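Local structure of beta-N-acetylhexosaminidase (Streptomyces plicatus, 5FD0) at residues T47-D52 against Y74-T79; W367-T372 against S393-T398. The protein hydrolyses terminal, non-reducing N-acetyl-D-hexosamine residues in N-acetyl-beta-D-hexosaminides, as a glycoside hydrolase of family 20. All blocks are in the same frame, centred on the assembly; numbering follows the deposited sequence.

Overall arrangement
The two contacts belong to different parts of the chain and do not touch: their centres lie 45 Å apart, their nearest atoms about 33 Å, on opposite sides of the chain's centre. Contact 1 joins two parallel strands at the edge of the mixed sheet in the smaller N-terminal domain, about 30 Å from the chain centre. Contact 2 sits about 17 Å from that centre, where two loops leave neighbouring strands of the TIM barrel of the catalytic domain. A bound N-acetylglucosamine marks the active-site pocket there, and Trp367 of contact 2 lies against its acetamido methyl; contact 1 is structural packing far from that site.

Contact 1: residues T47-D52 against Y74-T79; sequences THIRVD and YRLPVT
Thr79 O takes the shortest direct bond between the strands, from Val51 N at 2.8 Å, and also meets Arg50 CA at 3.2 Å in a CA-H...O contact. The donor stands 28° out of the carbonyl plane. One step back, Ile49 uses both backbone polar atoms on the partner: its N reaches Pro77 O at 2.9 Å with an N-H...O angle of 168°, and its O accepts from Thr79 N at 3.0 Å. This alternation is the parallel pairing of a beta-alpha-beta unit, in which helix 55-72 connects strand 49-51 to strand 78-79; strand 86-90 continues the sheet beyond 49-51. On the helix side the branched side chains mesh. Val78 sends CG2 to Ile49 CB and, with CG1 anti to its backbone N (chi1 176°), sets that methyl against Val51 CG2 at 3.9 Å, while Ile49 also touches Ala65 of the helix and Val51 touches Arg58. Nearer the start, Pro77 lays CG over one face of the His48 imidazole, shifted toward the rim, 3.7 Å from the ring centroid: a CH-pi contact. With an alanine at His48, Pro77 CG would probably lose this flat surface and be left with a gap beside it. A water closes this end, donating to Thr47 O and accepting from Leu76 N at 2.8 Å.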
ATOM      1  N   THR A  47      -1.261  31.947  10.462  1.00 19.27           N
ATOM      2  CA  THR A  47      -1.413  31.432   9.106  1.00 19.85           C
ATOM      3  C   THR A  47      -2.774  30.766   8.946  1.00 17.75           C
ATOM      4  O   THR A  47      -3.167  29.946   9.774  1.00 20.56           O
ATOM      5  CB  THR A  47      -0.306  30.430   8.792  1.00 21.59           C
ATOM      6  OG1 THR A  47       0.956  31.094   8.797  1.00 24.82           O
ATOM      7  CG2 THR A  47      -0.537  29.782   7.420  1.00 23.87           C
ATOM      8  N   HIS A  48      -3.473  31.122   7.880  1.00 17.68           N
ATOM      9  CA  HIS A  48      -4.714  30.488   7.459  1.00 22.45           C
ATOM     10  C   HIS A  48      -4.430  29.485   6.345  1.00 22.77           C
ATOM     11  O   HIS A  48      -3.506  29.668   5.548  1.00 18.49           O
ATOM     12  CB  HIS A  48      -5.718  31.508   6.905  1.00 24.42           C
ATOM     13  CG  HIS A  48      -6.313  32.430   7.925  1.00 27.08           C
ATOM     14  ND1 HIS A  48      -5.825  32.561   9.210  1.00 29.55           N
ATOM     15  CD2 HIS A  48      -7.346  33.298   7.827  1.00 31.94           C
ATOM     16  CE1 HIS A  48      -6.553  33.446   9.867  1.00 29.28           C
ATOM     17  NE2 HIS A  48      -7.474  33.915   9.048  1.00 33.21           N
ATOM     18  N   ILE A  49      -5.276  28.460   6.259  1.00 21.00           N
ATOM     19  CA  ILE A  49      -5.287  27.541   5.131  1.00 19.91           C
ATOM     20  C   ILE A  49      -6.479  27.934   4.270  1.00 20.56           C
ATOM     21  O   ILE A  49      -7.639  27.749   4.663  1.00 21.08           O
ATOM     22  CB  ILE A  49      -5.366  26.076   5.593  1.00 18.67           C
ATOM     23  CG1 ILE A  49      -4.133  25.714   6.424  1.00 18.52           C
ATOM     24  CG2 ILE A  49      -5.486  25.141   4.411  1.00 20.24           C
ATOM     25  CD1 ILE A  49      -4.327  24.418   7.208  1.00 19.47           C
ATOM     26  N   ARG A  50      -6.189  28.457   3.086  1.00 20.00           N
ATOM     27  CA  ARG A  50      -7.210  28.896   2.143  1.00 22.89           C
ATOM     28  C   ARG A  50      -7.472  27.779   1.142  1.00 24.98           C
ATOM     29  O   ARG A  50      -6.534  27.282   0.502  1.00 22.37           O
ATOM     30  CB  ARG A  50      -6.767  30.182   1.429  1.00 26.51           C
ATOM     31  CG  ARG A  50      -7.602  30.619   0.210  1.00 27.00           C
ATOM     32  CD  ARG A  50      -9.038  30.978   0.551  1.00 28.95           C
ATOM     33  NE  ARG A  50      -9.577  31.957  -0.399  1.00 33.87           N
ATOM     34  CZ  ARG A  50     -10.247  31.666  -1.503  1.00 37.00           C
ATOM     35  NH1 ARG A  50     -10.502  30.415  -1.833  1.00 34.96           N
ATOM     36  NH2 ARG A  50     -10.655  32.644  -2.279  1.00 40.72           N
ATOM     37  N   VAL A  51      -8.742  27.384   1.020  1.00 21.77           N
ATOM     38  CA  VAL A  51      -9.172  26.343   0.098  1.00 21.89           C
ATOM     39  C   VAL A  51     -10.248  26.912  -0.825  1.00 28.27           C
ATOM     40  O   VAL A  51     -10.832  27.969  -0.574  1.00 22.86           O
ATOM     41  CB  VAL A  51      -9.712  25.084   0.814  1.00 19.15           C
ATOM     42  CG1 VAL A  51      -8.609  24.417   1.627  1.00 20.16           C
ATOM     43  CG2 VAL A  51     -10.943  25.415   1.665  1.00 23.87           C
ATOM     44  N   ASP A  52     -10.512  26.171  -1.898  1.00 27.48           N
ATOM     45  CA  ASP A  52     -11.690  26.414  -2.721  1.00 28.61           C
ATOM     46  C   ASP A  52     -12.958  26.155  -1.932  1.00 32.42           C
ATOM     47  O   ASP A  52     -12.981  25.408  -0.949  1.00 27.94           O
ATOM     48  CB  ASP A  52     -11.689  25.523  -3.958  1.00 28.34           C
ATOM     49  CG  ASP A  52     -10.467  25.738  -4.819  1.00 35.01           C
ATOM     50  OD1 ASP A  52      -9.865  26.837  -4.756  1.00 35.21           O
ATOM     51  OD2 ASP A  52     -10.101  24.797  -5.551  1.00 36.36           O
ATOM     52  N   TYR A  74      -0.876  26.057  16.536  1.00 29.66           N
ATOM     53  CA  TYR A  74      -1.568  27.117  15.828  1.00 24.72           C
ATOM     54  C   TYR A  74      -3.024  26.744  15.554  1.00 26.10           C
ATOM     55  O   TYR A  74      -3.373  25.573  15.370  1.00 22.71           O
ATOM     56  CB  TYR A  74      -0.872  27.407  14.512  1.00 26.09           C
ATOM     57  CG  TYR A  74       0.538  27.923  14.615  1.00 27.75           C
ATOM     58  CD1 TYR A  74       1.067  28.380  15.814  1.00 27.29           C
ATOM     59  CD2 TYR A  74       1.342  27.984  13.483  1.00 30.01           C
ATOM     60  CE1 TYR A  74       2.355  28.899  15.877  1.00 32.50           C
ATOM     61  CE2 TYR A  74       2.622  28.473  13.543  1.00 22.63           C
ATOM     62  CZ  TYR A  74       3.133  28.935  14.747  1.00 30.02           C
ATOM     63  OH  TYR A  74       4.425  29.439  14.795  1.00 29.28           O
ATOM     64  N   ARG A  75      -3.871  27.773  15.477  1.00 24.80           N
ATOM     65  CA  ARG A  75      -5.279  27.566  15.139  1.00 28.18           C
ATOM     66  C   ARG A  75      -5.440  26.951  13.750  1.00 18.24           C
ATOM     67  O   ARG A  75      -6.212  26.003  13.559  1.00 21.99           O
ATOM     68  CB  ARG A  75      -6.019  28.909  15.200  1.00 28.31           C
ATOM     69  CG  ARG A  75      -7.507  28.802  14.978  1.00 26.00           C
ATOM     70  CD  ARG A  75      -8.200  30.202  14.947  1.00 33.44           C
ATOM     71  NE  ARG A  75      -9.610  30.015  14.603  1.00 48.48           N
ATOM     72  CZ  ARG A  75     -10.335  30.830  13.840  1.00 49.98           C
ATOM     73  NH1 ARG A  75      -9.801  31.927  13.307  1.00 46.47           N
ATOM     74  NH2 ARG A  75     -11.607  30.526  13.592  1.00 48.72           N
ATOM     75  N   LEU A  76      -4.779  27.542  12.761  1.00 20.96           N
ATOM     76  CA  LEU A  76      -4.804  27.081  11.380  1.00 22.24           C
ATOM     77  C   LEU A  76      -6.231  26.877  10.869  1.00 22.09           C
ATOM     78  O   LEU A  76      -6.589  25.781  10.435  1.00 23.26           O
ATOM     79  CB  LEU A  76      -3.996  25.802  11.224  1.00 21.63           C
ATOM     80  CG  LEU A  76      -2.488  25.993  11.438  1.00 22.38           C
ATOM     81  CD1 LEU A  76      -1.881  24.661  11.766  1.00 29.67           C
ATOM     82  CD2 LEU A  76      -1.828  26.558  10.240  1.00 20.42           C
ATOM     83  N   PRO A  77      -7.064  27.917  10.890  1.00 22.77           N
ATOM     84  CA  PRO A  77      -8.412  27.775  10.352  1.00 16.65           C
ATOM     85  C   PRO A  77      -8.358  27.478   8.863  1.00 19.34           C
ATOM     86  O   PRO A  77      -7.482  27.962   8.138  1.00 19.33           O
ATOM     87  CB  PRO A  77      -9.047  29.139  10.618  1.00 22.29           C
ATOM     88  CG  PRO A  77      -7.912  30.069  10.531  1.00 20.67           C
ATOM     89  CD  PRO A  77      -6.705  29.328  11.067  1.00 20.88           C
ATOM     90  N   VAL A  78      -9.324  26.688   8.412  1.00 18.72           N
ATOM     91  CA  VAL A  78      -9.509  26.366   7.004  1.00 24.52           C
ATOM     92  C   VAL A  78     -10.708  27.160   6.506  1.00 21.30           C
ATOM     93  O   VAL A  78     -11.809  27.032   7.048  1.00 19.62           O
ATOM     94  CB  VAL A  78      -9.726  24.860   6.816  1.00 18.64           C
ATOM     95  CG1 VAL A  78     -10.010  24.515   5.366  1.00 24.05           C
ATOM     96  CG2 VAL A  78      -8.504  24.115   7.346  1.00 19.90           C
ATOM     97  N   THR A  79     -10.508  27.974   5.476  1.00 19.82           N
ATOM     98  CA  THR A  79     -11.626  28.736   4.938  1.00 23.67           C
ATOM     99  C   THR A  79     -11.464  28.956   3.444  1.00 21.92           C
ATOM    100  O   THR A  79     -10.380  28.813   2.853  1.00 21.12           O
ATOM    101  CB  THR A  79     -11.806  30.107   5.613  1.00 33.45           C
ATOM    102  OG1 THR A  79     -10.965  31.060   4.986  1.00 33.23           O
ATOM    103  CG2 THR A  79     -11.522  30.056   7.118  1.00 42.90           C
TER
HETATM  104  O   HOH W   1      -3.351  29.912  12.456  1.00 24.46           O

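Contact 2: residues W367-T372 against S393-T398; sequences WGLDRT and SPADRT. With NAG (2-acetamido-2-deoxy-beta-D-glucopyranose), chain B.
Asp396 and Asp370 bring their carboxylates together with planes 89° apart, on two loops that follow neighbouring strands, 363-366 and 389-392, of the TIM barrel. Asp396 carries CG between its backbone N and carbonyl carbon (chi1 63°), which lays the carboxylate against Leu369 CB. Asp396 OD2 accepts from Asp370 N at 2.9 Å on its syn side, 32° out of the carboxylate plane; Asp370 is the second residue of the type I turn Leu369-Thr372. Asp370 OD1 comes within 3.8 Å of Asp396 OD2; Arg422 forms salt bridges with both acids, which probably eases the repulsion. Arg397, its chain bent at chi2, crosses Asp370 at about a right angle; its NH1 is hydrogen-bonded to Arg422 O, and its NH2 makes a long, weak salt bridge to Asp370 OD1 at 3.4 Å. Between the arms a water donates to Asp370 OD1 and Asp396 OD1 and lies in plane at the guanidinium edge. Nearer the barrel, Ala395 N bonds to Gly368 O at 3.1 Å, from above the carbonyl plane, and more weakly to Trp367 O. Trp367 turns its indole away from the partner loop into the sugar pocket, where NE1 is bonded to Gln352; Asp401 and Glu320 also bind the N-acetylglucosamine. The acetamido methyl C8 sits over the centre of the indole face, 3.5 Å from Trp367 CE2.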
ATOM      1  N   TRP A 367       5.295 -11.963  -8.012  1.00 14.68           N
ATOM      2  CA  TRP A 367       6.052 -12.081  -6.780  1.00 14.36           C
ATOM      3  C   TRP A 367       7.277 -12.987  -6.923  1.00 18.60           C
ATOM      4  O   TRP A 367       7.806 -13.482  -5.918  1.00 16.82           O
ATOM      5  CB  TRP A 367       5.122 -12.555  -5.667  1.00 15.23           C
ATOM      6  CG  TRP A 367       4.465 -13.875  -5.857  1.00 15.71           C
ATOM      7  CD1 TRP A 367       3.410 -14.178  -6.697  1.00 16.73           C
ATOM      8  CD2 TRP A 367       4.743 -15.077  -5.119  1.00 14.86           C
ATOM      9  NE1 TRP A 367       3.049 -15.503  -6.535  1.00 15.54           N
ATOM     10  CE2 TRP A 367       3.843 -16.068  -5.570  1.00 16.12           C
ATOM     11  CE3 TRP A 367       5.661 -15.408  -4.119  1.00 17.17           C
ATOM     12  CZ2 TRP A 367       3.872 -17.379  -5.076  1.00 19.38           C
ATOM     13  CZ3 TRP A 367       5.668 -16.702  -3.624  1.00 20.53           C
ATOM     14  CH2 TRP A 367       4.784 -17.666  -4.103  1.00 19.63           C
ATOM     15  N   GLY A 368       7.774 -13.172  -8.143  1.00 17.70           N
ATOM     16  CA  GLY A 368       8.970 -13.955  -8.349  1.00 13.60           C
ATOM     17  C   GLY A 368      10.221 -13.246  -7.884  1.00 20.80           C
ATOM     18  O   GLY A 368      10.199 -12.192  -7.247  1.00 19.63           O
ATOM     19  N   LEU A 369      11.352 -13.889  -8.175  1.00 16.82           N
ATOM     20  CA  LEU A 369      12.643 -13.475  -7.642  1.00 15.67           C
ATOM     21  C   LEU A 369      13.691 -13.512  -8.754  1.00 18.60           C
ATOM     22  O   LEU A 369      13.459 -14.068  -9.829  1.00 17.26           O
ATOM     23  CB  LEU A 369      13.106 -14.379  -6.502  1.00 22.17           C
ATOM     24  CG  LEU A 369      12.252 -14.611  -5.267  1.00 23.91           C
ATOM     25  CD1 LEU A 369      11.075 -15.472  -5.570  1.00 28.53           C
ATOM     26  CD2 LEU A 369      13.110 -15.292  -4.225  1.00 23.00           C
ATOM     27  N   ASP A 370      14.861 -12.919  -8.483  1.00 19.08           N
ATOM     28  CA  ASP A 370      15.970 -13.019  -9.440  1.00 23.18           C
ATOM     29  C   ASP A 370      16.156 -14.449  -9.919  1.00 24.77           C
ATOM     30  O   ASP A 370      16.337 -14.699 -11.117  1.00 27.74           O
ATOM     31  CB  ASP A 370      17.279 -12.555  -8.815  1.00 20.74           C
ATOM     32  CG  ASP A 370      17.446 -11.070  -8.821  1.00 22.13           C
ATOM     33  OD1 ASP A 370      16.510 -10.320  -9.175  1.00 23.91           O
ATOM     34  OD2 ASP A 370      18.551 -10.651  -8.431  1.00 29.74           O
ATOM     35  N   ARG A 371      16.109 -15.397  -8.992  1.00 23.85           N
ATOM     36  CA  ARG A 371      16.409 -16.805  -9.238  1.00 25.34           C
ATOM     37  C   ARG A 371      15.247 -17.602  -9.805  1.00 26.08           C
ATOM     38  O   ARG A 371      15.395 -18.803 -10.034  1.00 23.11           O
ATOM     39  CB  ARG A 371      16.817 -17.469  -7.939  1.00 25.93           C
ATOM     40  CG  ARG A 371      15.641 -17.683  -7.025  1.00 22.52           C
ATOM     41  CD  ARG A 371      16.149 -18.006  -5.654  1.00 28.63           C
ATOM     42  NE  ARG A 371      15.056 -18.343  -4.755  1.00 26.54           N
ATOM     43  CZ  ARG A 371      15.134 -18.252  -3.432  1.00 29.90           C
ATOM     44  NH1 ARG A 371      16.250 -17.810  -2.847  1.00 27.93           N
ATOM     45  NH2 ARG A 371      14.094 -18.588  -2.694  1.00 28.06           N
ATOM     46  N   THR A 372      14.088 -16.994  -9.981  1.00 17.99           N
ATOM     47  CA  THR A 372      12.957 -17.694 -10.568  1.00 17.55           C
ATOM     48  C   THR A 372      13.343 -18.212 -11.948  1.00 23.24           C
ATOM     49  O   THR A 372      14.102 -17.571 -12.680  1.00 20.62           O
ATOM     50  CB  THR A 372      11.779 -16.734 -10.644  1.00 18.55           C
ATOM     51  OG1 THR A 372      11.375 -16.433  -9.306  1.00 16.84           O
ATOM     52  CG2 THR A 372      10.635 -17.300 -11.423  1.00 17.60           C
ATOM     53  N   SER A 393       5.892  -7.009  -7.530  1.00 15.01           N
ATOM     54  CA  SER A 393       6.248  -7.076  -6.109  1.00 15.05           C
ATOM     55  C   SER A 393       7.157  -8.275  -5.886  1.00 15.65           C
ATOM     56  O   SER A 393       6.763  -9.278  -5.268  1.00 14.38           O
ATOM     57  CB  SER A 393       4.991  -7.174  -5.240  1.00 18.04           C
ATOM     58  OG  SER A 393       4.240  -8.317  -5.579  1.00 16.80           O
ATOM     59  N   PRO A 394       8.397  -8.203  -6.366  1.00 17.42           N
ATOM     60  CA  PRO A 394       9.288  -9.372  -6.256  1.00 14.23           C
ATOM     61  C   PRO A 394       9.574  -9.722  -4.806  1.00 16.26           C
ATOM     62  O   PRO A 394       9.811  -8.844  -3.972  1.00 18.31           O
ATOM     63  CB  PRO A 394      10.559  -8.931  -7.002  1.00 18.04           C
ATOM     64  CG  PRO A 394      10.079  -7.839  -7.969  1.00 21.10           C
ATOM     65  CD  PRO A 394       8.984  -7.124  -7.181  1.00 19.93           C
ATOM     66  N   ALA A 395       9.528 -11.026  -4.497  1.00 15.20           N
ATOM     67  CA  ALA A 395       9.666 -11.443  -3.097  1.00 14.56           C
ATOM     68  C   ALA A 395      11.056 -11.180  -2.539  1.00 13.98           C
ATOM     69  O   ALA A 395      11.209 -11.075  -1.314  1.00 18.47           O
ATOM     70  CB  ALA A 395       9.309 -12.918  -2.907  1.00 16.45           C
ATOM     71  N   ASP A 396      12.057 -11.024  -3.393  1.00 15.78           N
ATOM     72  CA  ASP A 396      13.400 -10.661  -2.964  1.00 16.41           C
ATOM     73  C   ASP A 396      13.683  -9.174  -3.177  1.00 17.57           C
ATOM     74  O   ASP A 396      14.850  -8.770  -3.236  1.00 15.45           O
ATOM     75  CB  ASP A 396      14.450 -11.525  -3.684  1.00 19.76           C
ATOM     76  CG  ASP A 396      14.459 -11.336  -5.190  1.00 20.25           C
ATOM     77  OD1 ASP A 396      13.488 -10.763  -5.732  1.00 15.84           O
ATOM     78  OD2 ASP A 396      15.453 -11.783  -5.836  1.00 19.17           O
ATOM     79  N   ARG A 397      12.631  -8.359  -3.284  1.00 14.11           N
ATOM     80  CA  ARG A 397      12.754  -6.913  -3.384  1.00 17.58           C
ATOM     81  C   ARG A 397      11.800  -6.157  -2.448  1.00 14.89           C
ATOM     82  O   ARG A 397      12.244  -5.299  -1.689  1.00 15.75           O
ATOM     83  CB  ARG A 397      12.484  -6.459  -4.818  1.00 17.29           C
ATOM     84  CG  ARG A 397      13.417  -7.090  -5.863  1.00 17.48           C
ATOM     85  CD  ARG A 397      14.748  -6.436  -5.889  1.00 21.57           C
ATOM     86  NE  ARG A 397      15.605  -7.049  -6.898  1.00 23.03           N
ATOM     87  CZ  ARG A 397      16.832  -6.640  -7.170  1.00 23.50           C
ATOM     88  NH1 ARG A 397      17.336  -5.611  -6.509  1.00 20.86           N
ATOM     89  NH2 ARG A 397      17.568  -7.286  -8.075  1.00 25.42           N
ATOM     90  N   THR A 398      10.494  -6.415  -2.535  1.00 16.27           N
ATOM     91  CA  THR A 398       9.490  -5.559  -1.893  1.00 14.30           C
ATOM     92  C   THR A 398       8.589  -6.306  -0.920  1.00 14.15           C
ATOM     93  O   THR A 398       7.603  -5.727  -0.443  1.00 15.34           O
ATOM     94  CB  THR A 398       8.619  -4.879  -2.950  1.00 14.85           C
ATOM     95  OG1 THR A 398       7.808  -5.864  -3.591  1.00 17.55           O
ATOM     96  CG2 THR A 398       9.481  -4.181  -4.000  1.00 17.81           C
TER
HETATM   97  C1  NAG B 601       4.689 -16.645   0.103  1.00 23.34           C
HETATM   98  C2  NAG B 601       3.159 -16.752   0.252  1.00 19.90           C
HETATM   99  C3  NAG B 601       2.558 -15.958   1.379  1.00 19.32           C
HETATM  100  C4  NAG B 601       3.388 -15.969   2.614  1.00 21.15           C
HETATM  101  C5  NAG B 601       4.711 -15.374   2.170  1.00 18.03           C
HETATM  102  C6  NAG B 601       5.670 -15.049   3.271  1.00 24.21           C
HETATM  103  C7  NAG B 601       2.714 -15.181  -1.593  1.00 17.34           C
HETATM  104  C8  NAG B 601       1.936 -14.881  -2.852  1.00 17.01           C
HETATM  105  N2  NAG B 601       2.489 -16.363  -0.989  1.00 20.03           N
HETATM  106  O1  NAG B 601       5.164 -17.869  -0.288  1.00 26.24           O
HETATM  107  O3  NAG B 601       1.264 -16.523   1.718  1.00 18.14           O
HETATM  108  O4  NAG B 601       2.759 -15.183   3.622  1.00 21.94           O
HETATM  109  O5  NAG B 601       5.368 -16.346   1.317  1.00 25.56           O
HETATM  110  O6  NAG B 601       6.779 -14.350   2.757  1.00 18.21           O
HETATM  111  O7  NAG B 601       3.494 -14.385  -1.175  1.00 17.20           O
HETATM  112  O   HOH W   2      14.083  -9.771  -8.081  1.00 20.12           O
HETATM  113  O   HOH W   3      16.718 -14.376  -6.118  1.00 31.34           O